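Local structure of aldo-keto reductase AKR2E4 (Bombyx mori, 3WCZ) at residues N14-V19 with G253-P258; E182-N187 with H292-I297; S207-V212 with Q243-Y248. The protein reduces 3-dehydroecdysone and some other carbonyl compounds with NADPH as cosubstrate, and may take part in the regulation of moulting. All coordinates share one frame; numbering follows the deposited sequence.

Contact 1: residues N14-V19 with G253-P258; sequences NTIPIV and GLIPIP. With NAP (NADP nicotinamide-adenine-dinucleotide phosphate), chain B.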
loop_
_atom_site.group_PDB
_atom_site.type_symbol
_atom_site.label_atom_id
_atom_site.label_comp_id
_atom_site.label_asym_id
_atom_site.label_seq_id
_atom_site.Cartn_x
_atom_site.Cartn_y
_atom_site.Cartn_z
ATOM N N ASN A 14 -8.481 7.134 13.661
ATOM C CA ASN A 14 -9.016 7.190 12.311
ATOM C C ASN A 14 -9.331 5.799 11.799
ATOM O O ASN A 14 -8.640 4.844 12.109
ATOM C CB ASN A 14 -8.094 7.954 11.362
ATOM C CG ASN A 14 -8.218 9.435 11.551
ATOM O OD1 ASN A 14 -9.258 10.040 11.247
ATOM N ND2 ASN A 14 -7.171 10.047 12.064
ATOM N N THR A 15 -10.389 5.685 11.014
ATOM C CA THR A 15 -10.721 4.401 10.440
ATOM C C THR A 15 -10.280 4.350 8.993
ATOM O O THR A 15 -10.352 5.350 8.279
ATOM C CB THR A 15 -12.210 4.096 10.524
ATOM O OG1 THR A 15 -12.918 5.255 10.116
ATOM C CG2 THR A 15 -12.594 3.746 11.967
ATOM N N ILE A 16 -9.775 3.196 8.616
ATOM C CA ILE A 16 -9.216 3.017 7.287
ATOM C C ILE A 16 -9.853 1.792 6.639
ATOM O O ILE A 16 -9.915 0.706 7.246
ATOM C CB ILE A 16 -7.709 2.860 7.394
ATOM C CG1 ILE A 16 -7.041 2.860 6.030
ATOM C CG2 ILE A 16 -7.329 1.626 8.194
ATOM C CD1 ILE A 16 -5.521 2.991 6.116
ATOM N N PRO A 17 -10.346 1.951 5.404
ATOM C CA PRO A 17 -10.898 0.776 4.724
ATOM C C PRO A 17 -9.814 -0.228 4.457
ATOM O O PRO A 17 -8.713 0.161 4.049
ATOM C CB PRO A 17 -11.446 1.345 3.406
ATOM C CG PRO A 17 -11.601 2.837 3.676
ATOM C CD PRO A 17 -10.500 3.188 4.624
ATOM N N ILE A 18 -10.106 -1.511 4.633
ATOM C CA ILE A 18 -9.077 -2.530 4.637
ATOM C C ILE A 18 -8.723 -3.137 3.268
ATOM O O ILE A 18 -7.935 -4.051 3.195
ATOM C CB ILE A 18 -9.386 -3.640 5.666
ATOM C CG1 ILE A 18 -10.586 -4.450 5.225
ATOM C CG2 ILE A 18 -9.584 -2.987 7.035
ATOM C CD1 ILE A 18 -10.997 -5.430 6.298
ATOM N N VAL A 19 -9.304 -2.609 2.189
ATOM C CA VAL A 19 -8.808 -2.866 0.838
ATOM C C VAL A 19 -8.527 -1.520 0.188
ATOM O O VAL A 19 -9.368 -0.642 0.242
ATOM C CB VAL A 19 -9.813 -3.656 -0.025
ATOM C CG1 VAL A 19 -9.256 -3.890 -1.387
ATOM C CG2 VAL A 19 -10.193 -4.997 0.661
ATOM N N GLY A 253 -4.724 -10.075 9.071
ATOM C CA GLY A 253 -4.975 -8.767 9.658
ATOM C C GLY A 253 -4.393 -7.614 8.876
ATOM O O GLY A 253 -4.179 -6.540 9.445
ATOM N N LEU A 254 -4.122 -7.813 7.596
ATOM C CA LEU A 254 -3.439 -6.843 6.741
ATOM C C LEU A 254 -4.434 -6.135 5.834
ATOM O O LEU A 254 -5.570 -6.596 5.635
ATOM C CB LEU A 254 -2.387 -7.561 5.894
ATOM C CG LEU A 254 -1.514 -8.558 6.656
ATOM C CD1 LEU A 254 -0.524 -9.233 5.724
ATOM C CD2 LEU A 254 -0.805 -7.891 7.807
ATOM N N ILE A 255 -3.989 -4.999 5.296
ATOM C CA ILE A 255 -4.736 -4.177 4.363
ATOM C C ILE A 255 -4.091 -4.358 2.991
ATOM O O ILE A 255 -3.080 -3.723 2.700
ATOM C CB ILE A 255 -4.681 -2.701 4.795
ATOM C CG1 ILE A 255 -5.336 -2.536 6.173
ATOM C CG2 ILE A 255 -5.310 -1.807 3.744
ATOM C CD1 ILE A 255 -4.925 -1.216 6.885
ATOM N N PRO A 256 -4.626 -5.266 2.153
ATOM C CA PRO A 256 -4.009 -5.463 0.842
ATOM C C PRO A 256 -4.284 -4.303 -0.109
ATOM O O PRO A 256 -5.298 -3.598 0.019
ATOM C CB PRO A 256 -4.684 -6.744 0.339
ATOM C CG PRO A 256 -6.015 -6.728 1.007
ATOM C CD PRO A 256 -5.771 -6.178 2.371
ATOM N N ILE A 257 -3.335 -4.102 -1.019
ATOM C CA ILE A 257 -3.400 -3.031 -1.998
ATOM C C ILE A 257 -3.412 -3.590 -3.427
ATOM O O ILE A 257 -2.461 -3.394 -4.196
ATOM C CB ILE A 257 -2.200 -2.061 -1.865
ATOM C CG1 ILE A 257 -1.886 -1.730 -0.405
ATOM C CG2 ILE A 257 -2.470 -0.776 -2.646
ATOM C CD1 ILE A 257 -0.579 -0.967 -0.268
ATOM N N PRO A 258 -4.477 -4.296 -3.810
ATOM C CA PRO A 258 -4.494 -4.853 -5.168
ATOM C C PRO A 258 -4.545 -3.754 -6.230
ATOM O O PRO A 258 -5.438 -2.896 -6.213
ATOM C CB PRO A 258 -5.780 -5.692 -5.182
ATOM C CG PRO A 258 -6.650 -5.055 -4.185
ATOM C CD PRO A 258 -5.713 -4.620 -3.084
HETATM P PA NAP B . -0.243 -6.244 -7.618
HETATM O O1A NAP B . -1.499 -5.650 -7.133
HETATM O O2A NAP B . 0.614 -7.079 -6.798
HETATM O O5B NAP B . -0.393 -6.949 -9.003
HETATM C C5B NAP B . -1.038 -6.322 -10.070
HETATM C C4B NAP B . -1.183 -7.196 -11.307
HETATM O O4B NAP B . -2.153 -8.230 -11.052
HETATM C C3B NAP B . -1.590 -6.511 -12.555
HETATM O O3B NAP B . -0.887 -7.122 -13.610
HETATM C C2B NAP B . -3.018 -6.771 -12.621
HETATM O O2B NAP B . -3.563 -6.711 -13.924
HETATM C C1B NAP B . -3.150 -8.155 -12.043
HETATM N N9A NAP B . -4.398 -8.472 -11.380
HETATM C C8A NAP B . -5.086 -7.649 -10.563
HETATM N N7A NAP B . -6.117 -8.263 -10.020
HETATM C C5A NAP B . -6.126 -9.547 -10.498
HETATM C C6A NAP B . -6.961 -10.648 -10.287
HETATM N N6A NAP B . -8.098 -10.628 -9.474
HETATM N N1A NAP B . -6.646 -11.777 -10.947
HETATM C C2A NAP B . -5.578 -11.840 -11.741
HETATM N N3A NAP B . -4.746 -10.807 -11.958
HETATM C C4A NAP B . -5.019 -9.659 -11.320
HETATM O O3 NAP B . 0.644 -4.996 -8.147
HETATM P PN NAP B . 1.690 -3.932 -7.586
HETATM O O1N NAP B . 1.449 -2.708 -8.391
HETATM O O2N NAP B . 3.037 -4.563 -7.603
HETATM O O5D NAP B . 1.325 -3.677 -6.061
HETATM C C5D NAP B . 0.095 -3.146 -5.697
HETATM C C4D NAP B . 0.123 -1.701 -5.183
HETATM O O4D NAP B . 0.869 -1.595 -3.984
HETATM C C3D NAP B . 0.790 -0.721 -6.094
HETATM O O3D NAP B . 0.023 -0.433 -7.246
HETATM C C2D NAP B . 1.024 0.394 -5.202
HETATM O O2D NAP B . -0.166 1.081 -4.936
HETATM C C1D NAP B . 1.528 -0.323 -3.969
HETATM N N1N NAP B . 2.972 -0.549 -3.828
HETATM C C2N NAP B . 3.681 0.159 -2.930
HETATM C C3N NAP B . 5.027 -0.064 -2.787
HETATM C C7N NAP B . 5.725 0.721 -1.743
HETATM O O7N NAP B . 5.124 1.230 -0.766
HETATM N N7N NAP B . 7.072 0.741 -1.814
HETATM C C4N NAP B . 5.708 -0.975 -3.617
HETATM C C5N NAP B . 4.962 -1.722 -4.538
HETATM C C6N NAP B . 3.597 -1.473 -4.605
HETATM P P2B NAP B . -4.803 -5.769 -14.298
HETATM O O1X NAP B . -4.964 -5.985 -15.816
HETATM O O2X NAP B . -5.981 -6.265 -13.580
HETATM O O3X NAP B . -4.414 -4.355 -13.945
#

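Contact 2: residues E182-N187 with H292-I297; sequences EVNPTN and HRVIDI. With EDO (1,2-ethanediol), chain F.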
loop_
_atom_site.group_PDB
_atom_site.type_symbol
_atom_site.label_atom_id
_atom_site.label_comp_id
_atom_site.label_asym_id
_atom_site.label_seq_id
_atom_site.Cartn_x
_atom_site.Cartn_y
_atom_site.Cartn_z
ATOM N N GLU A 182 5.845 -5.173 1.610
ATOM C CA GLU A 182 5.492 -6.226 0.666
ATOM C C GLU A 182 5.052 -7.485 1.380
ATOM O O GLU A 182 5.829 -8.044 2.146
ATOM C CB GLU A 182 6.688 -6.546 -0.228
ATOM C CG GLU A 182 6.311 -7.536 -1.284
ATOM C CD GLU A 182 7.417 -7.901 -2.236
ATOM O OE1 GLU A 182 8.322 -7.098 -2.504
ATOM O OE2 GLU A 182 7.348 -9.016 -2.783
ATOM N N VAL A 183 3.829 -7.945 1.122
ATOM C CA VAL A 183 3.361 -9.206 1.684
ATOM C C VAL A 183 2.592 -9.979 0.634
ATOM O O VAL A 183 1.619 -9.473 0.048
ATOM C CB VAL A 183 2.503 -9.050 2.971
ATOM C CG1 VAL A 183 2.374 -10.398 3.655
ATOM C CG2 VAL A 183 3.103 -8.023 3.913
ATOM N N ASN A 184 3.040 -11.216 0.401
ATOM C CA ASN A 184 2.452 -12.101 -0.596
ATOM C C ASN A 184 3.020 -13.502 -0.310
ATOM O O ASN A 184 3.809 -13.668 0.621
ATOM C CB ASN A 184 2.752 -11.595 -2.017
ATOM C CG ASN A 184 4.224 -11.358 -2.240
ATOM O OD1 ASN A 184 5.049 -12.241 -1.948
ATOM N ND2 ASN A 184 4.580 -10.161 -2.693
ATOM N N PRO A 185 2.600 -14.534 -1.079
ATOM C CA PRO A 185 2.947 -15.883 -0.607
ATOM C C PRO A 185 4.424 -16.217 -0.623
ATOM O O PRO A 185 4.871 -17.068 0.153
ATOM C CB PRO A 185 2.181 -16.809 -1.582
ATOM C CG PRO A 185 0.973 -15.981 -1.989
ATOM C CD PRO A 185 1.524 -14.551 -2.087
ATOM N N THR A 186 5.170 -15.572 -1.498
ATOM C CA THR A 186 6.610 -15.827 -1.577
ATOM C C THR A 186 7.465 -14.841 -0.763
ATOM O O THR A 186 8.701 -14.980 -0.713
ATOM C CB THR A 186 7.087 -15.914 -3.042
ATOM O OG1 THR A 186 6.435 -14.930 -3.853
ATOM C CG2 THR A 186 6.738 -17.263 -3.601
ATOM N N ASN A 187 6.806 -13.895 -0.101
ATOM C CA ASN A 187 7.501 -12.904 0.745
ATOM C C ASN A 187 6.541 -12.546 1.872
ATOM O O ASN A 187 5.870 -11.501 1.848
ATOM C CB ASN A 187 7.919 -11.673 -0.050
ATOM C CG ASN A 187 8.912 -10.787 0.699
ATOM O OD1 ASN A 187 10.079 -11.135 0.809
ATOM N ND2 ASN A 187 8.461 -9.640 1.196
ATOM N N HIS A 292 11.433 -13.766 -1.104
ATOM C CA HIS A 292 11.821 -13.329 -2.428
ATOM C C HIS A 292 10.923 -12.163 -2.785
ATOM O O HIS A 292 9.723 -12.337 -2.998
ATOM C CB HIS A 292 11.649 -14.491 -3.407
ATOM C CG HIS A 292 12.080 -14.204 -4.815
ATOM N ND1 HIS A 292 12.446 -15.215 -5.682
ATOM C CD2 HIS A 292 12.209 -13.051 -5.515
ATOM C CE1 HIS A 292 12.782 -14.696 -6.845
ATOM N NE2 HIS A 292 12.652 -13.385 -6.774
ATOM N N ARG A 293 11.515 -10.979 -2.872
ATOM C CA ARG A 293 10.767 -9.754 -3.083
ATOM C C ARG A 293 10.451 -9.511 -4.536
ATOM O O ARG A 293 11.321 -9.617 -5.406
ATOM C CB ARG A 293 11.512 -8.557 -2.506
ATOM C CG ARG A 293 11.764 -8.634 -1.026
ATOM C CD ARG A 293 12.771 -7.562 -0.590
ATOM N NE ARG A 293 13.104 -7.640 0.821
ATOM C CZ ARG A 293 12.380 -7.110 1.795
ATOM N NH1 ARG A 293 11.267 -6.448 1.543
ATOM N NH2 ARG A 293 12.784 -7.269 3.044
ATOM N N VAL A 294 9.200 -9.179 -4.817
ATOM C CA VAL A 294 8.798 -8.597 -6.083
ATOM C C VAL A 294 9.500 -7.261 -6.316
ATOM O O VAL A 294 9.947 -6.969 -7.420
ATOM C CB VAL A 294 7.268 -8.382 -6.141
ATOM C CG1 VAL A 294 6.857 -7.576 -7.366
ATOM C CG2 VAL A 294 6.553 -9.715 -6.150
ATOM N N ILE A 295 9.580 -6.445 -5.270
ATOM C CA ILE A 295 10.178 -5.105 -5.378
ATOM C C ILE A 295 11.622 -5.167 -4.893
ATOM O O ILE A 295 11.904 -5.298 -3.706
ATOM C CB ILE A 295 9.334 -4.036 -4.603
ATOM C CG1 ILE A 295 7.896 -3.987 -5.156
ATOM C CG2 ILE A 295 9.997 -2.665 -4.646
ATOM C CD1 ILE A 295 7.754 -3.589 -6.620
ATOM N N ASP A 296 12.516 -5.110 -5.865
ATOM C CA ASP A 296 13.947 -5.248 -5.644
ATOM C C ASP A 296 14.583 -3.857 -5.686
ATOM O O ASP A 296 14.585 -3.186 -6.716
ATOM C CB ASP A 296 14.488 -6.175 -6.738
ATOM C CG ASP A 296 15.996 -6.337 -6.717
ATOM O OD1 ASP A 296 16.652 -5.852 -5.792
ATOM O OD2 ASP A 296 16.522 -6.978 -7.656
ATOM N N ILE A 297 15.093 -3.402 -4.555
ATOM C CA ILE A 297 15.781 -2.111 -4.504
ATOM C C ILE A 297 17.276 -2.287 -4.187
ATOM O O ILE A 297 17.912 -1.428 -3.607
ATOM C CB ILE A 297 15.131 -1.145 -3.502
ATOM C CG1 ILE A 297 15.021 -1.801 -2.119
ATOM C CG2 ILE A 297 13.746 -0.725 -4.009
ATOM C CD1 ILE A 297 14.920 -0.806 -0.989
HETATM C C1 EDO F . 10.657 -4.525 5.279
HETATM O O1 EDO F . 10.705 -5.735 4.503
HETATM C C2 EDO F . 11.410 -3.440 4.573
HETATM O O2 EDO F . 10.961 -3.298 3.217
HETATM O O HOH W 1 8.729 -4.503 1.920
HETATM O O HOH W 2 10.032 -5.570 -1.081
HETATM O O HOH W 3 7.129 -12.404 -3.656
#

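Contact 3: residues S207-V212 with Q243-Y248; sequences SPFGFV and QILLRY. With NAP (NADP nicotinamide-adenine-dinucleotide phosphate), chain B.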
loop_
_atom_site.group_PDB
_atom_site.type_symbol
_atom_site.label_atom_id
_atom_site.label_comp_id
_atom_site.label_asym_id
_atom_site.label_seq_id
_atom_site.Cartn_x
_atom_site.Cartn_y
_atom_site.Cartn_z
ATOM N N SER A 207 2.124 -5.222 -3.377
ATOM C CA SER A 207 2.329 -6.312 -4.339
ATOM C C SER A 207 1.702 -7.602 -3.828
ATOM O O SER A 207 2.351 -8.634 -3.757
ATOM C CB SER A 207 3.820 -6.491 -4.657
ATOM O OG SER A 207 4.413 -5.319 -5.212
ATOM N N PRO A 208 0.419 -7.533 -3.470
ATOM C CA PRO A 208 -0.244 -8.667 -2.820
ATOM C C PRO A 208 -0.353 -9.924 -3.695
ATOM O O PRO A 208 -0.513 -11.015 -3.137
ATOM C CB PRO A 208 -1.635 -8.129 -2.510
ATOM C CG PRO A 208 -1.879 -7.099 -3.551
ATOM C CD PRO A 208 -0.519 -6.424 -3.705
ATOM N N PHE A 209 -0.272 -9.794 -5.024
ATOM C CA PHE A 209 -0.363 -10.972 -5.874
ATOM C C PHE A 209 0.984 -11.659 -6.067
ATOM O O PHE A 209 1.042 -12.747 -6.683
ATOM C CB PHE A 209 -1.010 -10.625 -7.210
ATOM C CG PHE A 209 -2.442 -10.165 -7.079
ATOM C CD1 PHE A 209 -3.407 -10.997 -6.522
ATOM C CD2 PHE A 209 -2.820 -8.912 -7.486
ATOM C CE1 PHE A 209 -4.721 -10.558 -6.424
ATOM C CE2 PHE A 209 -4.106 -8.491 -7.422
ATOM C CZ PHE A 209 -5.061 -9.300 -6.885
ATOM N N GLY A 210 2.066 -11.091 -5.550
ATOM C CA GLY A 210 3.355 -11.763 -5.598
ATOM C C GLY A 210 3.735 -12.113 -7.028
ATOM O O GLY A 210 3.491 -11.348 -7.944
ATOM N N PHE A 211 4.327 -13.283 -7.214
ATOM C CA PHE A 211 4.704 -13.750 -8.543
ATOM C C PHE A 211 3.635 -14.657 -9.138
ATOM O O PHE A 211 3.884 -15.337 -10.147
ATOM C CB PHE A 211 6.066 -14.478 -8.502
ATOM C CG PHE A 211 7.228 -13.582 -8.210
ATOM C CD1 PHE A 211 7.843 -12.877 -9.236
ATOM C CD2 PHE A 211 7.731 -13.446 -6.923
ATOM C CE1 PHE A 211 8.915 -12.049 -8.984
ATOM C CE2 PHE A 211 8.815 -12.614 -6.661
ATOM C CZ PHE A 211 9.408 -11.938 -7.693
ATOM N N VAL A 212 2.434 -14.664 -8.579
ATOM C CA VAL A 212 1.338 -15.421 -9.174
ATOM C C VAL A 212 0.845 -14.724 -10.435
ATOM O O VAL A 212 0.322 -15.377 -11.356
ATOM C CB VAL A 212 0.187 -15.619 -8.195
ATOM C CG1 VAL A 212 -0.868 -16.537 -8.810
ATOM C CG2 VAL A 212 0.701 -16.219 -6.892
ATOM N N GLN A 243 -8.805 -13.699 -5.437
ATOM C CA GLN A 243 -9.544 -13.447 -4.214
ATOM C C GLN A 243 -8.990 -14.251 -3.039
ATOM O O GLN A 243 -8.991 -13.772 -1.903
ATOM C CB GLN A 243 -11.039 -13.683 -4.422
ATOM C CG GLN A 243 -11.652 -12.678 -5.362
ATOM C CD GLN A 243 -13.044 -13.053 -5.849
ATOM O OE1 GLN A 243 -13.321 -14.223 -6.169
ATOM N NE2 GLN A 243 -13.932 -12.086 -5.887
ATOM N N ILE A 244 -8.546 -15.486 -3.300
ATOM C CA ILE A 244 -7.907 -16.273 -2.258
ATOM C C ILE A 244 -6.646 -15.576 -1.738
ATOM O O ILE A 244 -6.431 -15.486 -0.525
ATOM C CB ILE A 244 -7.551 -17.704 -2.784
ATOM C CG1 ILE A 244 -8.795 -18.495 -3.198
ATOM C CG2 ILE A 244 -6.734 -18.478 -1.752
ATOM C CD1 ILE A 244 -9.809 -18.674 -2.110
ATOM N N LEU A 245 -5.826 -15.088 -2.659
ATOM C CA LEU A 245 -4.590 -14.414 -2.269
ATOM C C LEU A 245 -4.835 -13.162 -1.449
ATOM O O LEU A 245 -4.114 -12.909 -0.480
ATOM C CB LEU A 245 -3.793 -14.052 -3.513
ATOM C CG LEU A 245 -3.256 -15.254 -4.314
ATOM C CD1 LEU A 245 -2.658 -14.821 -5.627
ATOM C CD2 LEU A 245 -2.209 -16.042 -3.519
ATOM N N LEU A 246 -5.861 -12.405 -1.825
ATOM C CA LEU A 246 -6.187 -11.196 -1.077
ATOM C C LEU A 246 -6.826 -11.548 0.280
ATOM O O LEU A 246 -6.520 -10.905 1.306
ATOM C CB LEU A 246 -7.095 -10.305 -1.906
ATOM C CG LEU A 246 -6.483 -9.802 -3.200
ATOM C CD1 LEU A 246 -7.501 -9.054 -4.017
ATOM C CD2 LEU A 246 -5.277 -8.897 -2.946
ATOM N N ARG A 247 -7.692 -12.558 0.326
ATOM C CA ARG A 247 -8.321 -12.945 1.583
ATOM C C ARG A 247 -7.265 -13.477 2.555
ATOM O O ARG A 247 -7.358 -13.240 3.768
ATOM C CB ARG A 247 -9.414 -13.990 1.347
ATOM C CG ARG A 247 -10.140 -14.427 2.647
ATOM C CD ARG A 247 -11.015 -13.349 3.261
ATOM N NE ARG A 247 -11.001 -13.467 4.715
ATOM C CZ ARG A 247 -11.735 -12.721 5.539
ATOM N NH1 ARG A 247 -12.608 -11.854 5.075
ATOM N NH2 ARG A 247 -11.613 -12.878 6.855
ATOM N N TYR A 248 -6.261 -14.179 2.050
ATOM C CA TYR A 248 -5.140 -14.641 2.884
ATOM C C TYR A 248 -4.552 -13.455 3.654
ATOM O O TYR A 248 -4.302 -13.525 4.869
ATOM C CB TYR A 248 -4.098 -15.324 1.981
ATOM C CG TYR A 248 -2.682 -15.367 2.514
ATOM C CD1 TYR A 248 -2.311 -16.232 3.528
ATOM C CD2 TYR A 248 -1.711 -14.524 1.988
ATOM C CE1 TYR A 248 -1.023 -16.238 4.031
ATOM C CE2 TYR A 248 -0.431 -14.538 2.474
ATOM C CZ TYR A 248 -0.093 -15.376 3.495
ATOM O OH TYR A 248 1.196 -15.396 3.979
HETATM P PA NAP B . -0.243 -6.244 -7.618
HETATM O O1A NAP B . -1.499 -5.650 -7.133
HETATM O O2A NAP B . 0.614 -7.079 -6.798
HETATM O O5B NAP B . -0.393 -6.949 -9.003
HETATM C C5B NAP B . -1.038 -6.322 -10.070
HETATM C C4B NAP B . -1.183 -7.196 -11.307
HETATM O O4B NAP B . -2.153 -8.230 -11.052
HETATM C C3B NAP B . -1.590 -6.511 -12.555
HETATM O O3B NAP B . -0.887 -7.122 -13.610
HETATM C C2B NAP B . -3.018 -6.771 -12.621
HETATM O O2B NAP B . -3.563 -6.711 -13.924
HETATM C C1B NAP B . -3.150 -8.155 -12.043
HETATM N N9A NAP B . -4.398 -8.472 -11.380
HETATM C C8A NAP B . -5.086 -7.649 -10.563
HETATM N N7A NAP B . -6.117 -8.263 -10.020
HETATM C C5A NAP B . -6.126 -9.547 -10.498
HETATM C C6A NAP B . -6.961 -10.648 -10.287
HETATM N N6A NAP B . -8.098 -10.628 -9.474
HETATM N N1A NAP B . -6.646 -11.777 -10.947
HETATM C C2A NAP B . -5.578 -11.840 -11.741
HETATM N N3A NAP B . -4.746 -10.807 -11.958
HETATM C C4A NAP B . -5.019 -9.659 -11.320
HETATM O O3 NAP B . 0.644 -4.996 -8.147
HETATM P PN NAP B . 1.690 -3.932 -7.586
HETATM O O1N NAP B . 1.449 -2.708 -8.391
HETATM O O2N NAP B . 3.037 -4.563 -7.603
HETATM O O5D NAP B . 1.325 -3.677 -6.061
HETATM C C5D NAP B . 0.095 -3.146 -5.697
HETATM C C4D NAP B . 0.123 -1.701 -5.183
HETATM O O4D NAP B . 0.869 -1.595 -3.984
HETATM C C3D NAP B . 0.790 -0.721 -6.094
HETATM O O3D NAP B . 0.023 -0.433 -7.246
HETATM C C2D NAP B . 1.024 0.394 -5.202
HETATM O O2D NAP B . -0.166 1.081 -4.936
HETATM C C1D NAP B . 1.528 -0.323 -3.969
HETATM N N1N NAP B . 2.972 -0.549 -3.828
HETATM C C2N NAP B . 3.681 0.159 -2.930
HETATM C C3N NAP B . 5.027 -0.064 -2.787
HETATM C C7N NAP B . 5.725 0.721 -1.743
HETATM O O7N NAP B . 5.124 1.230 -0.766
HETATM N N7N NAP B . 7.072 0.741 -1.814
HETATM C C4N NAP B . 5.708 -0.975 -3.617
HETATM C C5N NAP B . 4.962 -1.722 -4.538
HETATM C C6N NAP B . 3.597 -1.473 -4.605
HETATM P P2B NAP B . -4.803 -5.769 -14.298
HETATM O O1X NAP B . -4.964 -5.985 -15.816
HETATM O O2X NAP B . -5.981 -6.265 -13.580
HETATM O O3X NAP B . -4.414 -4.355 -13.945
HETATM O O HOH W 4 -1.142 -12.789 -1.072
#

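Contact 1: residues N14-V19 with G253-P258
Ile255 and Pro256 pack on Ile18 and Val19 where the last strand of a (beta/alpha)8 barrel meets the N-terminal hairpin, strands 7-9 and 15-17, of the aldo-keto reductase fold. Gly253 ends the preceding helix in a Schellman motif, and Leu254 then turns its side chain off toward Val183 and Leu249. Ile255 buries the largest area of any residue in the contact. With CG1 anti to its carbonyl carbon (chi1 -62°), Ile255 CD1 reaches Ile16 CG2 at 3.9 Å, while Ile255 CG2 lies 3.5 Å from Ile18 O. The same carbonyl oxygen receives a CA-H...O contact from the backbone, Ile255 CA to Ile18 O at 3.4 Å, and no conventional hydrogen bond joins the two segments. Shortening Ile255 to an alanine would probably open a gap beside Ile16 and remove the methyl cover from the Ile18 carbonyl. Pro256 follows with its ring against that oxygen, CD to Ile18 O at 3.1 Å, and its backbone bonds to Ala20 at the seam between the last and first barrel strands. Ile257 turns the other way, toward the cofactor: its CG2 is 3.7 Å from O4D of the nicotinamide ribose of NADP. At Pro258 the chain meets Val19 again, the two side chains crossing at about a right angle with Val19 CG1 4.0 Å from Pro258 CD.

Contact 2: residues E182-N187 with H292-I297
Glu182 reaches the chain at Val294 and Ile295 fully stretched, CG anti to its own backbone N (chi1 -175°) and the chain extended beyond CG, which sets the carboxylate against two successive amides. Glu182 OE2 accepts from Val294 N through its syn lone pair at 2.8 Å. Glu182 OE1 accepts from Ile295 N at 3.1 Å in a nearly straight bond (171° at the hydrogen), the donor also on the syn side but 30° out of the carboxylate plane. On its anti side Glu182 OE2 is gripped a second time, by Asn184 ND2 at 3.0 Å, and that amide nitrogen also bonds to Ser207 O, so one Asn184 side chain ties the carboxylate to the neighbouring loop. Residues 182-187 leave the sixth strand of the barrel and enter the type I turn Asn184-Asn187; residues 292-297 belong to the C-terminal tail, which in aldo-keto reductases packs on the barrel beside the cofactor and substrate pocket, and Ile295 here touches NADP. Within the turn, Thr186 O accepts from His292 N at 3.0 Å. Asn187 crosses Arg293 at a slant: its OD1 is 3.5 Å from Arg293 CG, and its ND2 sits over one face of the guanidinium while also donating to Glu182 O from above the carbonyl plane. The charged groups of Glu182 and Arg293 do not touch; a water bridges OE1 and NH1, donating to the first and accepting from the second, and reaches Ile295 O as well. Another water joins Asn184 OD1, Thr186 OG1 and His292 O, donating to OD1 at 2.7 Å.

Contact 3: residues S207-V212 with Q243-Y248
Leu245, Phe209 and Leu246 make up most of this contact, the two leucines standing on adjacent positions of helix 241-251 and the phenylalanine in the type I turn Ser207-Gly210. Leu245 faces the loop and uses a single methyl for nearly all of its touching. Its CD1 lies in the plane of the Phe209 ring at the edge, 4.0 Å from Phe209 CD1, and the same methyl meets the Val212 side chain tip to tip, 3.9 Å from Val212 CG2. Leu246 reaches the ring obliquely instead, with CG 3.8 Å from Phe209 CE1. Its CG stands anti to the carbonyl carbon (chi1 -62°) and the chain then extends (chi2 174°), which takes CD1 to Phe209 CZ, while CD2 touches both Phe209 CE1 and the Pro208 ring; Leu246 CD2 is 3.7 Å from Pro208 CB. The ring of Phe209 is thus propped by both leucines while one of its faces carries the adenine of NADP, offset toward the rim, with Phe209 CE2 3.3 Å from N7A. No direct hydrogen bond joins residues 207-212 to 243-248, but a water donates to both Pro208 O and Leu245 O, bridging turn and helix. On the cofactor side, Ser207 OG bonds to O2N at 2.9 Å, and Phe209 N makes a weak bond to O2A. Arg215, further along the same loop, also bonds the cofactor. This is the start of the long loop after the seventh barrel strand, which in aldo-keto reductases lies across the pyrophosphate of NADP, and here the helix behind it backs the cofactor site.

How the contacts relate
Contacts 1 and 3 are buried, with mostly apolar packing and no direct hydrogen bond between their segments, whereas contact 2, which is only partly buried, relies on hydrogen bonds and bridging waters. Contact 1 sits closest to the centre of the chain, at the barrel seam. Helix 241-251 of contact 3 runs directly into the strand of contact 1, Pro258 of contact 1 packs on Pro208, Phe209 and Leu246, and both contacts touch the same NADP molecule. Contact 2 joins contact 3 through Asn184 and through Pro185 on Leu245, and touches contact 1 through Val183 on Leu254. Along the chain, contact 3 is nested within the loops closed by each of the others.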